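Side-chain contact in carbonic anhydrase (Neosartorya fumigata, PDB 6LAC), which probably catalyses the reversible hydration of carbon dioxide to hydrogencarbonate, as a zinc-dependent carbonic anhydrase of the beta class: residues A[29-34]-A[40-45]. The protein carries 1 engineered substitution. Residues are numbered along the deposited sequence; the frame is centred on the assembly and turned at random.
Sequences VLWIGC and DELESS. With ZN (zinc ion), chain C.
The indole of W31 meets the loop 40-45, which holds the 3-10 turn 41-43, through one polar edge and one apolar face. The loop follows strand 29-34, which lies parallel between strands 83-89 and 52-57, and folds back over it. At the edge, W31 NE1 donates to E41 OE1 at 2.9 Å; the bond is nearly straight (169°), in the ring plane, and meets the anti lone pair of OE1. E41 gets there with CG anti to its backbone N (chi1 176°) and its chain extended, its carboxylate turned 38° from the indole. Over the face, L42 CD2 sits 3.8 Å from the centroid of the W31 five-membered ring, a CH-pi contact; S45 CB lies on the same face, over the outer CZ3-CH2 rim, 3.4 Å from W31 CH2. S45 OG donates to L42 O at 2.7 Å, a carbonyl that also accepts S45 N. E41 OE2 accepts from a water at 2.7 Å that takes the N-H of C34, whose SG binds zinc with D36, H89 and C92. With R56 salt-bridged to OE1 and S37 bonded to OE2, this buried carboxylate probably stays ionised, and holds the loop to the strand at two points, directly at W31 and through water at C34.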
ATOM      1  N   VAL A  29      -5.047 -12.115   5.572  1.00 12.24           N
ATOM      2  CA  VAL A  29      -6.142 -11.124   5.492  1.00 11.26           C
ATOM      3  C   VAL A  29      -5.687 -10.017   4.553  1.00 10.03           C
ATOM      4  O   VAL A  29      -4.548  -9.509   4.727  1.00 11.26           O
ATOM      5  CB  VAL A  29      -6.474 -10.581   6.893  1.00 11.58           C
ATOM      6  CG1 VAL A  29      -7.508  -9.489   6.813  1.00 12.80           C
ATOM      7  CG2 VAL A  29      -6.865 -11.724   7.855  1.00 13.03           C
ATOM      8  N   LEU A  30      -6.526  -9.634   3.606  1.00  9.54           N
ATOM      9  CA  LEU A  30      -6.218  -8.454   2.754  1.00  8.94           C
ATOM     10  C   LEU A  30      -6.591  -7.240   3.578  1.00  9.48           C
ATOM     11  O   LEU A  30      -7.776  -7.020   3.909  1.00  9.83           O
ATOM     12  CB  LEU A  30      -7.009  -8.528   1.458  1.00  9.94           C
ATOM     13  CG  LEU A  30      -7.018  -7.251   0.612  1.00  9.88           C
ATOM     14  CD1 LEU A  30      -5.606  -6.811   0.212  1.00  9.78           C
ATOM     15  CD2 LEU A  30      -7.880  -7.422  -0.590  1.00 10.82           C
ATOM     16  N   TRP A  31      -5.587  -6.429   3.899  1.00 10.00           N
ATOM     17  CA  TRP A  31      -5.715  -5.207   4.728  1.00  9.50           C
ATOM     18  C   TRP A  31      -5.604  -4.022   3.792  1.00  9.56           C
ATOM     19  O   TRP A  31      -4.488  -3.843   3.232  1.00 10.61           O
ATOM     20  CB  TRP A  31      -4.660  -5.185   5.814  1.00  9.38           C
ATOM     21  CG  TRP A  31      -4.855  -4.093   6.806  1.00  9.87           C
ATOM     22  CD1 TRP A  31      -4.474  -2.784   6.735  1.00  9.80           C
ATOM     23  CD2 TRP A  31      -5.525  -4.243   8.057  1.00 10.19           C
ATOM     24  NE1 TRP A  31      -4.908  -2.111   7.842  1.00 10.41           N
ATOM     25  CE2 TRP A  31      -5.538  -2.982   8.681  1.00 10.99           C
ATOM     26  CE3 TRP A  31      -6.142  -5.310   8.701  1.00 11.67           C
ATOM     27  CZ2 TRP A  31      -6.141  -2.780   9.939  1.00 11.78           C
ATOM     28  CZ3 TRP A  31      -6.718  -5.109   9.927  1.00 13.66           C
ATOM     29  CH2 TRP A  31      -6.715  -3.877  10.530  1.00 13.79           C
ATOM     30  N   ILE A  32      -6.624  -3.237   3.603  1.00  8.72           N
ATOM     31  CA  ILE A  32      -6.647  -2.042   2.731  1.00  9.41           C
ATOM     32  C   ILE A  32      -6.607  -0.830   3.618  1.00  9.81           C
ATOM     33  O   ILE A  32      -7.558  -0.584   4.350  1.00 10.60           O
ATOM     34  CB  ILE A  32      -7.843  -2.038   1.811  1.00  9.89           C
ATOM     35  CG1 ILE A  32      -7.827  -3.276   0.918  1.00 10.78           C
ATOM     36  CG2 ILE A  32      -7.905  -0.758   0.997  1.00 10.83           C
ATOM     37  CD1 ILE A  32      -9.137  -3.564   0.210  1.00 12.05           C
ATOM     38  N   GLY A  33      -5.503  -0.114   3.606  1.00  9.28           N
ATOM     39  CA  GLY A  33      -5.269   1.061   4.434  1.00  9.74           C
ATOM     40  C   GLY A  33      -4.884   2.226   3.549  1.00  9.82           C
ATOM     41  O   GLY A  33      -4.734   2.149   2.318  1.00  9.62           O
ATOM     42  N   CYS A  34      -4.709   3.367   4.193  1.00 10.19           N
ATOM     43  CA  CYS A  34      -4.387   4.655   3.519  1.00  9.10           C
ATOM     44  C   CYS A  34      -2.899   4.991   3.610  1.00  8.43           C
ATOM     45  O   CYS A  34      -2.238   4.825   4.641  1.00  8.95           O
ATOM     46  CB  CYS A  34      -5.181   5.789   4.123  1.00  9.40           C
ATOM     47  SG  CYS A  34      -4.860   7.382   3.308  1.00  9.75           S
ATOM     48  N   ASP A  40       0.850   3.774  13.722  1.00 14.63           N
ATOM     49  CA  ASP A  40       1.009   2.350  14.105  1.00 16.40           C
ATOM     50  C   ASP A  40      -0.299   1.612  13.851  1.00 15.47           C
ATOM     51  O   ASP A  40      -0.718   0.782  14.676  1.00 14.95           O
ATOM     52  CB  ASP A  40       1.466   2.245  15.570  1.00 20.75           C
ATOM     53  CG  ASP A  40       2.745   2.980  15.868  1.00 28.09           C
ATOM     54  OD1 ASP A  40       3.624   3.010  14.991  1.00 34.97           O
ATOM     55  OD2 ASP A  40       2.861   3.460  16.989  1.00 34.10           O
ATOM     56  N   GLU A  41      -0.982   1.868  12.733  1.00 13.83           N
ATOM     57  CA  GLU A  41      -2.274   1.237  12.424  1.00 12.67           C
ATOM     58  C   GLU A  41      -2.252  -0.280  12.513  1.00 13.51           C
ATOM     59  O   GLU A  41      -3.165  -0.862  13.108  1.00 13.25           O
ATOM     60  CB  GLU A  41      -2.650   1.662  11.016  1.00 12.42           C
ATOM     61  CG  GLU A  41      -3.914   1.048  10.463  1.00 12.40           C
ATOM     62  CD  GLU A  41      -4.103   1.543   9.052  1.00 11.50           C
ATOM     63  OE1 GLU A  41      -4.250   0.700   8.144  1.00 11.93           O
ATOM     64  OE2 GLU A  41      -4.200   2.754   8.885  1.00 13.01           O
ATOM     65  N   LEU A  42      -1.226  -0.947  12.025  1.00 13.18           N
ATOM     66  CA  LEU A  42      -1.244  -2.427  12.033  1.00 13.59           C
ATOM     67  C   LEU A  42      -1.087  -2.989  13.452  1.00 14.96           C
ATOM     68  O   LEU A  42      -1.470  -4.157  13.645  1.00 15.57           O
ATOM     69  CB  LEU A  42      -0.169  -2.992  11.105  1.00 14.72           C
ATOM     70  CG  LEU A  42      -0.249  -2.571   9.634  1.00 15.12           C
ATOM     71  CD1 LEU A  42       0.814  -3.255   8.795  1.00 15.97           C
ATOM     72  CD2 LEU A  42      -1.616  -2.821   9.034  1.00 15.82           C
ATOM     73  N   GLU A  43      -0.616  -2.215  14.407  1.00 16.12           N
ATOM     74  CA  GLU A  43      -0.577  -2.678  15.813  1.00 18.10           C
ATOM     75  C   GLU A  43      -1.999  -2.758  16.354  1.00 18.15           C
ATOM     76  O   GLU A  43      -2.198  -3.449  17.387  1.00 20.28           O
ATOM     77  CB  GLU A  43       0.361  -1.789  16.638  1.00 19.74           C
ATOM     78  CG  GLU A  43       1.789  -2.228  16.456  1.00 26.99           C
ATOM     79  CD  GLU A  43       1.981  -3.579  17.132  1.00 31.87           C
ATOM     80  OE1 GLU A  43       2.598  -4.465  16.511  1.00 40.37           O
ATOM     81  OE2 GLU A  43       1.442  -3.765  18.275  1.00 39.54           O
ATOM     82  N   SER A  44      -3.002  -2.191  15.694  1.00 16.56           N
ATOM     83  CA  SER A  44      -4.413  -2.300  16.116  1.00 17.95           C
ATOM     84  C   SER A  44      -5.189  -3.296  15.238  1.00 16.38           C
ATOM     85  O   SER A  44      -6.415  -3.266  15.281  1.00 20.10           O
ATOM     86  CB  SER A  44      -5.040  -0.944  16.125  1.00 18.96           C
ATOM     87  OG  SER A  44      -4.541  -0.163  17.199  1.00 25.65           O
ATOM     88  N   SER A  45      -4.502  -4.123  14.462  1.00 15.16           N
ATOM     89  CA  SER A  45      -5.187  -5.051  13.514  1.00 17.12           C
ATOM     90  C   SER A  45      -5.610  -6.349  14.193  1.00 16.68           C
ATOM     91  O   SER A  45      -6.468  -7.064  13.624  1.00 18.52           O
ATOM     92  CB  SER A  45      -4.298  -5.384  12.368  1.00 16.02           C
ATOM     93  OG  SER A  45      -3.164  -6.129  12.770  1.00 15.62           O
TER
HETATM   94 ZN    ZN C 201      -5.307   8.790   5.007  1.00 10.25          ZN
HETATM   95  O   HOH W   1      -5.670   3.688   6.866  1.00 10.62           O